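Local coordinates for protein N-alpha-acetyltransferase 38, NatC auxiliary subunit (Saccharomyces cerevisiae, PDB 6YGA) that serves as the small auxiliary subunit of the NatC complex, which acetylates nascent protein N-termini that begin with methionine followed by a hydrophobic or amphipathic residue, at residues V56-R60 with R61-T65. Numbering follows the deposited sequence.
Sequences VSVPR and RSVKT
R60 to V63 form a type I beta turn that joins strand 56-58 to the weakly bonded strand beginning near V63. One backbone bond closes it: V63 N donates to R60 O at 3.3 Å with an N-H...O angle of 158°. Just ahead of the turn, S62 N also reaches P59 O at 3.3 Å, a weak bond bent to 137°. R61 and S62 hold the two central positions, both in the helical region, as a type I turn requires. In the Sm-like (LSM) fold this is the tight connection between the last two strands of the curled antiparallel sheet. The strand before the turn pairs with strand 37-39 (V58 with L37) and the one after it with strand 13-18 (K64 with S17), both by backbone hydrogen bonds, so the turn carries the chain from one strand partner to another. Inside the bend the valines meet crosswise, near a right angle, V58 CG2 lying 3.7 Å from V63 CG2, and V63 further packs on V16. With chi1 at 171°, V63 CG1 lies anti to the backbone N, while CG2, beside that N and anti to the carbonyl carbon, is the methyl turned to V58 and, at 3.5 Å, to P59 O. P59 CD lies 3.8 Å from S62 OG, a van der Waals contact. S62 OG hydrogen-bonds ND2 of N58 of the N-alpha-acetyltransferase 35 chain. P59 also rests on V57 of that chain and on I33 of the N-alpha-acetyltransferase 30 chain, which places the turn where all three subunits meet.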
ATOM      1  N   VAL C  56       0.366  23.945  14.997  1.00 62.32           N
ATOM      2  CA  VAL C  56       1.606  23.904  15.763  1.00 63.32           C
ATOM      3  C   VAL C  56       1.278  23.967  17.249  1.00 64.34           C
ATOM      4  O   VAL C  56       0.369  24.696  17.664  1.00 65.04           O
ATOM      5  CB  VAL C  56       2.555  25.061  15.377  1.00 64.84           C
ATOM      6  CG1 VAL C  56       3.955  24.805  15.915  1.00 65.92           C
ATOM      7  CG2 VAL C  56       2.585  25.265  13.868  1.00 65.35           C
ATOM      8  N   SER C  57       2.018  23.204  18.049  1.00 64.51           N
ATOM      9  CA  SER C  57       1.965  23.292  19.501  1.00 66.34           C
ATOM     10  C   SER C  57       3.250  23.936  19.999  1.00 67.59           C
ATOM     11  O   SER C  57       4.337  23.629  19.503  1.00 67.05           O
ATOM     12  CB  SER C  57       1.785  21.911  20.144  1.00 65.43           C
ATOM     13  OG  SER C  57       3.006  21.190  20.175  1.00 66.28           O
ATOM     14  N   VAL C  58       3.126  24.838  20.966  1.00 70.37           N
ATOM     15  CA  VAL C  58       4.270  25.545  21.525  1.00 72.29           C
ATOM     16  C   VAL C  58       4.396  25.173  22.999  1.00 72.65           C
ATOM     17  O   VAL C  58       3.460  25.383  23.776  1.00 72.03           O
ATOM     18  CB  VAL C  58       4.162  27.070  21.343  1.00 76.70           C
ATOM     19  CG1 VAL C  58       4.294  27.428  19.873  1.00 77.27           C
ATOM     20  CG2 VAL C  58       2.847  27.603  21.880  1.00 79.08           C
ATOM     21  N   PRO C  59       5.511  24.583  23.423  1.00 73.88           N
ATOM     22  CA  PRO C  59       5.681  24.245  24.841  1.00 77.36           C
ATOM     23  C   PRO C  59       5.888  25.492  25.692  1.00 83.23           C
ATOM     24  O   PRO C  59       6.008  26.613  25.196  1.00 84.37           O
ATOM     25  CB  PRO C  59       6.924  23.348  24.850  1.00 76.38           C
ATOM     26  CG  PRO C  59       7.079  22.876  23.429  1.00 71.55           C
ATOM     27  CD  PRO C  59       6.572  24.002  22.586  1.00 71.59           C
ATOM     28  N   ARG C  60       5.935  25.268  27.006  1.00 87.20           N
ATOM     29  CA  ARG C  60       6.062  26.372  27.954  1.00 93.32           C
ATOM     30  C   ARG C  60       7.369  27.132  27.755  1.00 97.45           C
ATOM     31  O   ARG C  60       7.375  28.364  27.647  1.00 99.08           O
ATOM     32  CB  ARG C  60       5.965  25.839  29.384  1.00 97.97           C
ATOM     33  CG  ARG C  60       6.543  26.775  30.429  1.00103.98           C
ATOM     34  CD  ARG C  60       6.639  26.109  31.792  1.00108.50           C
ATOM     35  NE  ARG C  60       7.229  27.005  32.782  1.00114.72           N
ATOM     36  CZ  ARG C  60       6.547  27.933  33.446  1.00118.15           C
ATOM     37  NH1 ARG C  60       5.249  28.086  33.225  1.00116.62           N
ATOM     38  NH2 ARG C  60       7.160  28.709  34.327  1.00122.71           N
ATOM     39  N   ARG C  61       8.491  26.408  27.711  1.00 99.78           N
ATOM     40  CA  ARG C  61       9.797  27.054  27.623  1.00103.91           C
ATOM     41  C   ARG C  61       9.931  27.899  26.362  1.00101.42           C
ATOM     42  O   ARG C  61      10.667  28.891  26.354  1.00104.40           O
ATOM     43  CB  ARG C  61      10.901  25.996  27.668  1.00108.27           C
ATOM     44  CG  ARG C  61      12.313  26.556  27.742  1.00116.09           C
ATOM     45  CD  ARG C  61      13.323  25.606  27.114  1.00119.42           C
ATOM     46  NE  ARG C  61      13.216  25.577  25.657  1.00118.88           N
ATOM     47  CZ  ARG C  61      14.040  24.903  24.860  1.00119.19           C
ATOM     48  NH1 ARG C  61      15.036  24.199  25.378  1.00122.83           N
ATOM     49  NH2 ARG C  61      13.870  24.933  23.545  1.00115.22           N
ATOM     50  N   SER C  62       9.221  27.533  25.296  1.00 95.73           N
ATOM     51  CA  SER C  62       9.422  28.171  24.003  1.00 91.69           C
ATOM     52  C   SER C  62       8.733  29.523  23.878  1.00 89.82           C
ATOM     53  O   SER C  62       9.122  30.321  23.017  1.00 90.15           O
ATOM     54  CB  SER C  62       8.933  27.245  22.890  1.00 87.38           C
ATOM     55  OG  SER C  62       9.727  26.072  22.836  1.00 86.92           O
ATOM     56  N   VAL C  63       7.732  29.801  24.702  1.00 87.85           N
ATOM     57  CA  VAL C  63       6.924  31.004  24.554  1.00 88.14           C
ATOM     58  C   VAL C  63       7.605  32.160  25.277  1.00 93.35           C
ATOM     59  O   VAL C  63       7.799  32.114  26.497  1.00 96.79           O
ATOM     60  CB  VAL C  63       5.501  30.781  25.085  1.00 85.27           C
ATOM     61  CG1 VAL C  63       4.734  32.089  25.136  1.00 85.89           C
ATOM     62  CG2 VAL C  63       4.774  29.769  24.213  1.00 82.01           C
ATOM     63  N   LYS C  64       7.978  33.193  24.520  1.00 93.96           N
ATOM     64  CA  LYS C  64       8.494  34.413  25.129  1.00 96.75           C
ATOM     65  C   LYS C  64       7.359  35.294  25.636  1.00 98.01           C
ATOM     66  O   LYS C  64       7.397  35.774  26.774  1.00101.43           O
ATOM     67  CB  LYS C  64       9.369  35.177  24.131  1.00 98.05           C
ATOM     68  CG  LYS C  64       9.374  36.687  24.331  1.00103.49           C
ATOM     69  CD  LYS C  64      10.411  37.369  23.449  1.00105.96           C
ATOM     70  CE  LYS C  64      10.216  38.878  23.426  1.00109.16           C
ATOM     71  NZ  LYS C  64       8.988  39.265  22.675  1.00107.42           N
ATOM     72  N   THR C  65       6.332  35.500  24.813  1.00 97.08           N
ATOM     73  CA  THR C  65       5.220  36.355  25.199  1.00 98.57           C
ATOM     74  C   THR C  65       3.985  35.986  24.389  1.00 95.94           C
ATOM     75  O   THR C  65       4.077  35.365  23.327  1.00 92.91           O
ATOM     76  CB  THR C  65       5.556  37.836  25.004  1.00101.99           C
ATOM     77  OG1 THR C  65       4.453  38.636  25.448  1.00104.19           O
ATOM     78  CG2 THR C  65       5.826  38.127  23.538  1.00100.83           C
TER